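Local coordinates for protein N-acylethanolamine-hydrolyzing acid amidase beta-subunit (Caenorhabditis elegans, PDB 6DY3) that forms the beta subunit of an acid amidase that probably breaks down fatty acid ethanolamides such as N-palmitoylethanolamine into ethanolamine and free fatty acids, at residues I13-T24 and V204-M215; L26-V34 and Y44-Y52. All blocks are in the same frame, centred on the assembly; numbering follows the deposited sequence.

Interaction 1. Residues I13-T24 and V204-M215; sequences IIHGRNLDYDMT and VRNNLTVFSTVM
Asp20 and Thr209 meet on the sheet face that also holds Asn18 and Ser212: Thr209 OG1 donates to Asp20 OD2 (2.7 Å) from the syn side, 27° out of the carboxylate plane. Thr209 OG1 is itself an acceptor for Asn206 N. The other carboxylate oxygen, Asp20 OD1, is busier. A water donates to it and to Val204 O, Arg174 makes a salt bridge, the backbone N of Cys1 adds a hydrogen bond, and Asn206 ND2 contributes a weak one. Asn206 OD1 closes an Asx turn on Leu208 N (2.9 Å). Beside Asp20, Asn18 spends both ends of its amide: OD1 accepts from Ser212 OG (2.7 Å), while ND2 donates in its own plane to Val204 O (3.1 Å) and also reaches Leu199 O.

On the reverse face, Leu19 CB sits 3.7 Å from the Phe211 ring centroid, over the face, and Met215 CE lies over the centre of the His15 ring, a CH-pi contact; the ring nitrogens bind Ser65 and Ser67. Arg17 NE turns back to Asn18 O (3.0 Å), and NH2 goes to Leu68 O. Leu19 N bonds to Phe211 O and Val210 N to Leu19 O (2.7 Å), consistent with a beta bulge at Val210. With strand 2-7 on its other side, strand 13-20 belongs to the Ntn-hydrolase core, where Arg17 and Asp20 both reach Cys1, the probable nucleophile.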
loop_
_atom_site.group_PDB
_atom_site.type_symbol
_atom_site.label_atom_id
_atom_site.label_comp_id
_atom_site.label_asym_id
_atom_site.label_seq_id
_atom_site.Cartn_x
_atom_site.Cartn_y
_atom_site.Cartn_z
ATOM N N ILE B 13 -13.775 -10.774 9.377
ATOM C CA ILE B 13 -13.389 -10.088 8.148
ATOM C C ILE B 13 -11.881 -10.227 7.979
ATOM O O ILE B 13 -11.110 -9.839 8.865
ATOM C CB ILE B 13 -13.820 -8.613 8.173
ATOM C CG1 ILE B 13 -15.341 -8.535 8.340
ATOM C CG2 ILE B 13 -13.372 -7.904 6.897
ATOM C CD1 ILE B 13 -15.906 -7.142 8.333
ATOM N N ILE B 14 -11.464 -10.773 6.835
ATOM C CA ILE B 14 -10.062 -11.044 6.542
ATOM C C ILE B 14 -9.628 -10.190 5.360
ATOM O O ILE B 14 -10.345 -10.086 4.359
ATOM C CB ILE B 14 -9.819 -12.541 6.249
ATOM C CG1 ILE B 14 -10.221 -13.394 7.456
ATOM C CG2 ILE B 14 -8.360 -12.794 5.893
ATOM C CD1 ILE B 14 -11.650 -13.884 7.417
ATOM N N HIS B 15 -8.439 -9.600 5.473
ATOM C CA HIS B 15 -7.888 -8.719 4.448
ATOM C C HIS B 15 -6.581 -9.325 3.956
ATOM O O HIS B 15 -5.602 -9.396 4.710
ATOM C CB HIS B 15 -7.664 -7.314 5.002
ATOM C CG HIS B 15 -7.298 -6.303 3.958
ATOM N ND1 HIS B 15 -7.458 -4.948 4.148
ATOM C CD2 HIS B 15 -6.791 -6.449 2.712
ATOM C CE1 HIS B 15 -7.060 -4.303 3.067
ATOM N NE2 HIS B 15 -6.651 -5.191 2.180
ATOM N N GLY B 16 -6.565 -9.758 2.699
ATOM C CA GLY B 16 -5.381 -10.323 2.080
ATOM C C GLY B 16 -4.839 -9.378 1.025
ATOM O O GLY B 16 -5.600 -8.698 0.335
ATOM N N ARG B 17 -3.518 -9.358 0.881
ATOM C CA ARG B 17 -2.889 -8.398 -0.013
ATOM C C ARG B 17 -1.590 -8.965 -0.562
ATOM O O ARG B 17 -0.704 -9.353 0.202
ATOM C CB ARG B 17 -2.621 -7.075 0.717
ATOM C CG ARG B 17 -2.497 -5.878 -0.215
ATOM C CD ARG B 17 -1.065 -5.608 -0.612
ATOM N NE ARG B 17 -1.001 -4.905 -1.886
ATOM C CZ ARG B 17 -1.069 -3.590 -2.036
ATOM N NH1 ARG B 17 -1.192 -2.800 -0.985
ATOM N NH2 ARG B 17 -1.001 -3.068 -3.253
ATOM N N ASN B 18 -1.475 -8.981 -1.884
ATOM C CA ASN B 18 -0.222 -9.261 -2.568
ATOM C C ASN B 18 0.272 -7.977 -3.210
ATOM O O ASN B 18 -0.516 -7.227 -3.789
ATOM C CB ASN B 18 -0.398 -10.337 -3.639
ATOM C CG ASN B 18 -0.361 -11.743 -3.077
ATOM O OD1 ASN B 18 -0.352 -11.941 -1.862
ATOM N ND2 ASN B 18 -0.346 -12.731 -3.961
ATOM N N LEU B 19 1.568 -7.712 -3.084
ATOM C CA LEU B 19 2.192 -6.541 -3.694
ATOM C C LEU B 19 3.061 -7.007 -4.857
ATOM O O LEU B 19 4.055 -7.711 -4.652
ATOM C CB LEU B 19 3.021 -5.768 -2.676
ATOM C CG LEU B 19 3.582 -4.466 -3.252
ATOM C CD1 LEU B 19 2.607 -3.335 -2.984
ATOM C CD2 LEU B 19 4.963 -4.163 -2.692
ATOM N N ASP B 20 2.685 -6.622 -6.073
ATOM C CA ASP B 20 3.479 -6.905 -7.262
ATOM C C ASP B 20 4.223 -5.643 -7.686
ATOM O O ASP B 20 3.624 -4.572 -7.830
ATOM C CB ASP B 20 2.597 -7.421 -8.401
ATOM C CG ASP B 20 1.874 -8.728 -8.046
ATOM O OD1 ASP B 20 0.756 -8.952 -8.557
ATOM O OD2 ASP B 20 2.414 -9.530 -7.254
ATOM N N TYR B 21 5.527 -5.780 -7.891
ATOM C CA TYR B 21 6.418 -4.655 -8.127
ATOM C C TYR B 21 7.423 -5.072 -9.182
ATOM O O TYR B 21 8.043 -6.132 -9.056
ATOM C CB TYR B 21 7.130 -4.268 -6.829
ATOM C CG TYR B 21 7.601 -2.839 -6.724
ATOM C CD1 TYR B 21 6.726 -1.823 -6.358
ATOM C CD2 TYR B 21 8.935 -2.514 -6.945
ATOM C CE1 TYR B 21 7.159 -0.522 -6.237
ATOM C CE2 TYR B 21 9.382 -1.205 -6.826
ATOM C CZ TYR B 21 8.491 -0.217 -6.470
ATOM O OH TYR B 21 8.941 1.079 -6.350
ATOM N N ASP B 22 7.579 -4.252 -10.224
ATOM C CA ASP B 22 8.474 -4.610 -11.320
ATOM C C ASP B 22 9.911 -4.746 -10.841
ATOM O O ASP B 22 10.659 -5.599 -11.331
ATOM C CB ASP B 22 8.388 -3.564 -12.427
ATOM C CG ASP B 22 8.893 -4.083 -13.745
ATOM O OD1 ASP B 22 10.090 -3.879 -14.050
ATOM O OD2 ASP B 22 8.092 -4.709 -14.470
ATOM N N MET B 23 10.311 -3.917 -9.883
ATOM C CA MET B 23 11.659 -3.948 -9.320
ATOM C C MET B 23 11.701 -4.927 -8.145
ATOM O O MET B 23 12.029 -4.588 -7.011
ATOM C CB MET B 23 12.060 -2.539 -8.900
ATOM C CG MET B 23 13.531 -2.293 -8.754
ATOM S SD MET B 23 13.783 -0.568 -8.281
ATOM C CE MET B 23 13.387 -0.623 -6.535
ATOM N N THR B 24 11.394 -6.184 -8.470
ATOM C CA THR B 24 10.960 -7.153 -7.467
ATOM C C THR B 24 12.057 -7.453 -6.448
ATOM O O THR B 24 11.878 -7.249 -5.241
ATOM C CB THR B 24 10.518 -8.439 -8.168
ATOM O OG1 THR B 24 9.716 -8.114 -9.313
ATOM C CG2 THR B 24 9.714 -9.301 -7.225
ATOM N N VAL B 204 -1.936 -15.393 -8.880
ATOM C CA VAL B 204 -2.079 -14.389 -7.823
ATOM C C VAL B 204 -0.716 -14.120 -7.197
ATOM O O VAL B 204 -0.304 -12.968 -7.009
ATOM C CB VAL B 204 -3.103 -14.845 -6.765
ATOM C CG1 VAL B 204 -3.414 -13.706 -5.793
ATOM C CG2 VAL B 204 -4.381 -15.356 -7.414
ATOM N N ARG B 205 -0.002 -15.189 -6.857
ATOM C CA ARG B 205 1.436 -15.136 -6.648
ATOM C C ARG B 205 2.111 -15.341 -7.997
ATOM O O ARG B 205 1.720 -16.226 -8.761
ATOM C CB ARG B 205 1.875 -16.211 -5.648
ATOM C CG ARG B 205 3.345 -16.589 -5.724
ATOM C CD ARG B 205 3.700 -17.625 -4.669
ATOM N NE ARG B 205 3.055 -18.916 -4.910
ATOM C CZ ARG B 205 3.608 -19.926 -5.579
ATOM N NH1 ARG B 205 4.826 -19.812 -6.087
ATOM N NH2 ARG B 205 2.937 -21.059 -5.737
ATOM N N ASN B 206 3.120 -14.523 -8.290
ATOM C CA ASN B 206 3.772 -14.562 -9.593
ATOM C C ASN B 206 5.202 -14.047 -9.451
ATOM O O ASN B 206 5.673 -13.760 -8.349
ATOM C CB ASN B 206 2.978 -13.755 -10.619
ATOM C CG ASN B 206 2.746 -12.343 -10.175
ATOM O OD1 ASN B 206 3.673 -11.532 -10.178
ATOM N ND2 ASN B 206 1.507 -12.030 -9.782
ATOM N N ASN B 207 5.899 -13.948 -10.585
ATOM C CA ASN B 207 7.315 -13.584 -10.566
ATOM C C ASN B 207 7.547 -12.188 -9.997
ATOM O O ASN B 207 8.639 -11.901 -9.492
ATOM C CB ASN B 207 7.897 -13.671 -11.977
ATOM C CG ASN B 207 8.014 -15.095 -12.474
ATOM O OD1 ASN B 207 8.233 -16.020 -11.689
ATOM N ND2 ASN B 207 7.870 -15.284 -13.785
ATOM N N LEU B 208 6.560 -11.300 -10.090
ATOM C CA LEU B 208 6.719 -9.934 -9.607
ATOM C C LEU B 208 6.246 -9.744 -8.175
ATOM O O LEU B 208 6.404 -8.649 -7.630
ATOM C CB LEU B 208 5.964 -8.962 -10.522
ATOM C CG LEU B 208 6.381 -9.010 -11.991
ATOM C CD1 LEU B 208 5.624 -7.970 -12.774
ATOM C CD2 LEU B 208 7.879 -8.809 -12.148
ATOM N N THR B 209 5.689 -10.773 -7.544
ATOM C CA THR B 209 5.151 -10.617 -6.200
ATOM C C THR B 209 6.289 -10.412 -5.204
ATOM O O THR B 209 7.178 -11.260 -5.084
ATOM C CB THR B 209 4.309 -11.831 -5.820
ATOM O OG1 THR B 209 3.332 -12.078 -6.838
ATOM C CG2 THR B 209 3.598 -11.588 -4.499
ATOM N N VAL B 210 6.265 -9.272 -4.508
ATOM C CA VAL B 210 7.278 -8.983 -3.494
ATOM C C VAL B 210 6.921 -9.652 -2.176
ATOM O O VAL B 210 7.717 -10.407 -1.604
ATOM C CB VAL B 210 7.450 -7.461 -3.321
ATOM C CG1 VAL B 210 8.369 -7.146 -2.135
ATOM C CG2 VAL B 210 8.003 -6.856 -4.588
ATOM N N PHE B 211 5.725 -9.370 -1.661
ATOM C CA PHE B 211 5.279 -9.975 -0.419
ATOM C C PHE B 211 3.801 -10.316 -0.498
ATOM O O PHE B 211 3.054 -9.788 -1.322
ATOM C CB PHE B 211 5.533 -9.070 0.798
ATOM C CG PHE B 211 4.760 -7.773 0.786
ATOM C CD1 PHE B 211 3.411 -7.744 1.094
ATOM C CD2 PHE B 211 5.407 -6.577 0.538
ATOM C CE1 PHE B 211 2.716 -6.558 1.100
ATOM C CE2 PHE B 211 4.715 -5.384 0.553
ATOM C CZ PHE B 211 3.372 -5.374 0.837
ATOM N N SER B 212 3.398 -11.211 0.397
ATOM C CA SER B 212 2.004 -11.542 0.647
ATOM C C SER B 212 1.736 -11.299 2.125
ATOM O O SER B 212 2.574 -11.630 2.969
ATOM C CB SER B 212 1.695 -13.003 0.297
ATOM O OG SER B 212 1.867 -13.278 -1.078
ATOM N N THR B 213 0.575 -10.723 2.442
ATOM C CA THR B 213 0.240 -10.394 3.818
ATOM C C THR B 213 -1.238 -10.653 4.068
ATOM O O THR B 213 -2.061 -10.647 3.148
ATOM C CB THR B 213 0.588 -8.932 4.153
ATOM O OG1 THR B 213 0.468 -8.712 5.564
ATOM C CG2 THR B 213 -0.326 -7.976 3.422
ATOM N N VAL B 214 -1.558 -10.900 5.334
ATOM C CA VAL B 214 -2.931 -11.076 5.781
ATOM C C VAL B 214 -3.141 -10.188 6.996
ATOM O O VAL B 214 -2.272 -10.099 7.872
ATOM C CB VAL B 214 -3.249 -12.549 6.121
ATOM C CG1 VAL B 214 -4.694 -12.690 6.584
ATOM C CG2 VAL B 214 -2.975 -13.459 4.923
ATOM N N MET B 215 -4.297 -9.539 7.050
ATOM C CA MET B 215 -4.653 -8.657 8.150
ATOM C C MET B 215 -6.065 -8.990 8.597
ATOM O O MET B 215 -6.970 -9.112 7.764
ATOM C CB MET B 215 -4.560 -7.186 7.740
ATOM C CG MET B 215 -3.140 -6.699 7.509
ATOM S SD MET B 215 -3.088 -4.978 6.969
ATOM C CE MET B 215 -3.815 -5.103 5.336
HETATM O O HOH W 1 -1.110 -10.425 -7.267
#

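Interaction 2. Residues L26-V34 and Y44-Y52; sequences LLKNITIHV and YSGLTFALY. With NAG (2-acetamido-2-deoxy-beta-D-glucopyranose), chain I.
Phe49 turns its ring to the side of its own backbone N, with CG roughly opposite the carbonyl carbon (chi1 -39°), so that the ring runs alongside Thr31 with one face to Leu27. The Thr31 hydroxyl lies at the edge of that ring. Ile30 holds CG1 between N and carbonyl carbon (chi1 60°), sending CD1 across to Phe49 CB at 3.9 Å. Leu27 crosses the aromatic side chain at about a right angle, its CD2 over one face, 3.7 Å from the ring centroid.

Thr31 OG1 also donates to Leu27 O (3.0 Å), and Ile30 N reaches the same oxygen from the opposite face of its carbonyl plane, tying Leu27 to the start of strand 31-38. Ile30 O takes Ala50 N on an in-plane lone pair (3.1 Å). Beyond, Ile32 with Thr48 and Val34 with Gly46 form antiparallel hydrogen-bonded pairs, and Gly46 O lies over a face of the His33 ring. At the turn, Asn29 ND2 is covalently bound to C1 of an N-acetylglucosamine (NAG).

Strands 31-38 and 41-49 make a beta hairpin. Strand 57-60 pairs with the far side of 41-49, a strand of the alpha subunit runs parallel to Ile32-Val34, and Thr31 and Leu47 pack on strand 209-215, with helix 222-226 against Ser45 and Leu47.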
loop_
_atom_site.group_PDB
_atom_site.type_symbol
_atom_site.label_atom_id
_atom_site.label_comp_id
_atom_site.label_asym_id
_atom_site.label_seq_id
_atom_site.Cartn_x
_atom_site.Cartn_y
_atom_site.Cartn_z
ATOM N N LEU B 26 15.096 -6.259 -5.730
ATOM C CA LEU B 26 15.714 -5.194 -4.942
ATOM C C LEU B 26 14.806 -4.748 -3.806
ATOM O O LEU B 26 15.287 -4.417 -2.714
ATOM C CB LEU B 26 16.074 -4.006 -5.830
ATOM C CG LEU B 26 17.243 -4.191 -6.798
ATOM C CD1 LEU B 26 17.489 -2.909 -7.585
ATOM C CD2 LEU B 26 18.512 -4.610 -6.064
ATOM N N LEU B 27 13.493 -4.740 -4.034
ATOM C CA LEU B 27 12.573 -4.248 -3.016
ATOM C C LEU B 27 12.427 -5.227 -1.863
ATOM O O LEU B 27 12.139 -4.808 -0.738
ATOM C CB LEU B 27 11.202 -3.966 -3.627
ATOM C CG LEU B 27 10.444 -2.830 -2.933
ATOM C CD1 LEU B 27 11.066 -1.483 -3.301
ATOM C CD2 LEU B 27 8.952 -2.855 -3.255
ATOM N N LYS B 28 12.613 -6.527 -2.121
ATOM C CA LYS B 28 12.460 -7.529 -1.070
ATOM C C LYS B 28 13.440 -7.295 0.069
ATOM O O LYS B 28 13.110 -7.525 1.239
ATOM C CB LYS B 28 12.655 -8.931 -1.646
ATOM C CG LYS B 28 11.546 -9.384 -2.579
ATOM C CD LYS B 28 11.820 -10.773 -3.122
ATOM C CE LYS B 28 10.683 -11.252 -4.001
ATOM N NZ LYS B 28 11.019 -12.506 -4.734
ATOM N N ASN B 29 14.647 -6.836 -0.253
ATOM C CA ASN B 29 15.680 -6.610 0.750
ATOM C C ASN B 29 15.374 -5.451 1.687
ATOM O O ASN B 29 16.067 -5.309 2.698
ATOM C CB ASN B 29 17.018 -6.348 0.064
ATOM C CG ASN B 29 17.668 -7.609 -0.477
ATOM O OD1 ASN B 29 17.508 -8.698 0.066
ATOM N ND2 ASN B 29 18.410 -7.454 -1.557
ATOM N N ILE B 30 14.372 -4.624 1.391
ATOM C CA ILE B 30 14.107 -3.450 2.218
ATOM C C ILE B 30 12.648 -3.412 2.655
ATOM O O ILE B 30 12.160 -2.380 3.130
ATOM C CB ILE B 30 14.502 -2.155 1.480
ATOM C CG1 ILE B 30 13.704 -2.000 0.183
ATOM C CG2 ILE B 30 15.997 -2.165 1.184
ATOM C CD1 ILE B 30 13.833 -0.636 -0.454
ATOM N N THR B 31 11.947 -4.533 2.516
ATOM C CA THR B 31 10.573 -4.621 2.995
ATOM C C THR B 31 10.572 -4.800 4.509
ATOM O O THR B 31 11.246 -5.689 5.040
ATOM C CB THR B 31 9.839 -5.784 2.322
ATOM O OG1 THR B 31 9.807 -5.580 0.906
ATOM C CG2 THR B 31 8.404 -5.891 2.832
ATOM N N ILE B 32 9.809 -3.955 5.204
ATOM C CA ILE B 32 9.790 -3.944 6.662
ATOM C C ILE B 32 8.355 -3.813 7.157
ATOM O O ILE B 32 7.473 -3.307 6.456
ATOM C CB ILE B 32 10.670 -2.801 7.226
ATOM C CG1 ILE B 32 10.161 -1.445 6.726
ATOM C CG2 ILE B 32 12.133 -3.011 6.845
ATOM C CD1 ILE B 32 10.846 -0.254 7.357
ATOM N N HIS B 33 8.120 -4.305 8.367
ATOM C CA HIS B 33 6.874 -4.084 9.083
ATOM C C HIS B 33 7.129 -3.073 10.193
ATOM O O HIS B 33 8.158 -3.132 10.873
ATOM C CB HIS B 33 6.326 -5.394 9.664
ATOM C CG HIS B 33 5.082 -5.217 10.475
ATOM N ND1 HIS B 33 5.107 -4.817 11.791
ATOM C CD2 HIS B 33 3.775 -5.380 10.157
ATOM C CE1 HIS B 33 3.872 -4.739 12.253
ATOM N NE2 HIS B 33 3.044 -5.074 11.280
ATOM N N VAL B 34 6.205 -2.134 10.361
ATOM C CA VAL B 34 6.397 -0.999 11.254
ATOM C C VAL B 34 5.202 -0.877 12.186
ATOM O O VAL B 34 4.049 -0.999 11.757
ATOM C CB VAL B 34 6.600 0.309 10.464
ATOM C CG1 VAL B 34 6.529 1.508 11.392
ATOM C CG2 VAL B 34 7.936 0.276 9.728
ATOM N N TYR B 44 -0.967 2.735 14.909
ATOM C CA TYR B 44 -1.282 2.023 13.683
ATOM C C TYR B 44 -0.006 1.349 13.211
ATOM O O TYR B 44 1.097 1.708 13.629
ATOM C CB TYR B 44 -1.848 2.956 12.600
ATOM C CG TYR B 44 -0.977 4.161 12.308
ATOM C CD1 TYR B 44 -0.054 4.141 11.279
ATOM C CD2 TYR B 44 -1.071 5.313 13.077
ATOM C CE1 TYR B 44 0.742 5.231 11.019
ATOM C CE2 TYR B 44 -0.277 6.411 12.819
ATOM C CZ TYR B 44 0.629 6.362 11.793
ATOM O OH TYR B 44 1.430 7.449 11.527
ATOM N N SER B 45 -0.179 0.342 12.367
ATOM C CA SER B 45 0.923 -0.424 11.810
ATOM C C SER B 45 0.850 -0.369 10.291
ATOM O O SER B 45 -0.160 0.036 9.707
ATOM C CB SER B 45 0.891 -1.878 12.297
ATOM O OG SER B 45 0.814 -1.940 13.710
ATOM N N GLY B 46 1.938 -0.774 9.650
ATOM C CA GLY B 46 1.974 -0.786 8.205
ATOM C C GLY B 46 3.183 -1.518 7.676
ATOM O O GLY B 46 4.159 -1.761 8.393
ATOM N N LEU B 47 3.083 -1.903 6.412
ATOM C CA LEU B 47 4.221 -2.382 5.648
ATOM C C LEU B 47 4.750 -1.227 4.809
ATOM O O LEU B 47 3.983 -0.385 4.332
ATOM C CB LEU B 47 3.825 -3.558 4.758
ATOM C CG LEU B 47 3.538 -4.884 5.472
ATOM C CD1 LEU B 47 2.823 -5.858 4.541
ATOM C CD2 LEU B 47 4.822 -5.504 5.991
ATOM N N THR B 48 6.065 -1.140 4.697
ATOM C CA THR B 48 6.665 -0.119 3.856
ATOM C C THR B 48 8.070 -0.583 3.503
ATOM O O THR B 48 8.438 -1.741 3.734
ATOM C CB THR B 48 6.647 1.253 4.544
ATOM O OG1 THR B 48 7.103 2.253 3.622
ATOM C CG2 THR B 48 7.534 1.262 5.793
ATOM N N PHE B 49 8.870 0.329 2.964
ATOM C CA PHE B 49 10.207 -0.002 2.509
ATOM C C PHE B 49 11.161 1.094 2.949
ATOM O O PHE B 49 10.772 2.254 3.090
ATOM C CB PHE B 49 10.225 -0.175 0.990
ATOM C CG PHE B 49 8.998 -0.863 0.455
ATOM C CD1 PHE B 49 7.854 -0.137 0.156
ATOM C CD2 PHE B 49 8.980 -2.235 0.269
ATOM C CE1 PHE B 49 6.722 -0.760 -0.327
ATOM C CE2 PHE B 49 7.845 -2.868 -0.219
ATOM C CZ PHE B 49 6.716 -2.127 -0.516
ATOM N N ALA B 50 12.413 0.715 3.185
ATOM C CA ALA B 50 13.419 1.694 3.571
ATOM C C ALA B 50 13.446 2.831 2.561
ATOM O O ALA B 50 13.495 2.595 1.352
ATOM C CB ALA B 50 14.791 1.025 3.662
ATOM N N LEU B 51 13.419 4.066 3.077
ATOM C CA LEU B 51 13.352 5.310 2.305
ATOM C C LEU B 51 11.922 5.809 2.130
ATOM O O LEU B 51 11.712 6.990 1.834
ATOM C CB LEU B 51 14.002 5.187 0.920
ATOM C CG LEU B 51 15.510 4.935 0.883
ATOM C CD1 LEU B 51 15.974 4.758 -0.557
ATOM C CD2 LEU B 51 16.280 6.065 1.558
ATOM N N TYR B 52 10.937 4.939 2.322
ATOM C CA TYR B 52 9.530 5.298 2.189
ATOM C C TYR B 52 8.895 5.363 3.572
ATOM O O TYR B 52 8.825 4.347 4.271
ATOM C CB TYR B 52 8.792 4.287 1.315
ATOM C CG TYR B 52 9.289 4.234 -0.114
ATOM C CD1 TYR B 52 10.355 3.421 -0.465
ATOM C CD2 TYR B 52 8.696 4.995 -1.107
ATOM C CE1 TYR B 52 10.815 3.370 -1.759
ATOM C CE2 TYR B 52 9.149 4.949 -2.401
ATOM C CZ TYR B 52 10.209 4.137 -2.725
ATOM O OH TYR B 52 10.671 4.087 -4.022
HETATM C C1 NAG I . 19.129 -8.537 -2.164
HETATM C C2 NAG I . 18.693 -8.856 -3.609
HETATM C C3 NAG I . 19.700 -9.788 -4.295
HETATM C C4 NAG I . 21.130 -9.294 -4.111
HETATM C C5 NAG I . 21.404 -9.034 -2.635
HETATM C C6 NAG I . 22.771 -8.451 -2.349
HETATM C C7 NAG I . 17.046 -10.537 -2.919
HETATM C C8 NAG I . 15.640 -11.028 -3.067
HETATM N N2 NAG I . 17.366 -9.450 -3.629
HETATM O O3 NAG I . 19.390 -9.850 -5.684
HETATM O O4 NAG I . 22.054 -10.260 -4.602
HETATM O O5 NAG I . 20.456 -8.077 -2.157
HETATM O O6 NAG I . 23.471 -8.089 -3.534
HETATM O O7 NAG I . 17.861 -11.108 -2.203
#

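The centres of the two interactions lie about 13 Å apart, one in each of two antiparallel sheets that pack against each other, as in the sandwich core of Ntn hydrolases. Strand 13-20 leads through helix 24-28 into the hairpin of interaction 2, whereas the partner of interaction 1, strand 209-215, arrives only near the end of the chain. The layers touch where Leu19 CD2 meets Phe49 CZ (3.5 Å) and Phe211 CE1 meets Leu47 CD1 (3.5 Å); Tyr21 also rests on Leu27. Interaction 1 thus belongs to the sheet whose strand 2-7 directly follows Cys1, while interaction 2 extends the second sheet into the alpha subunit and bears the glycan at Asn29.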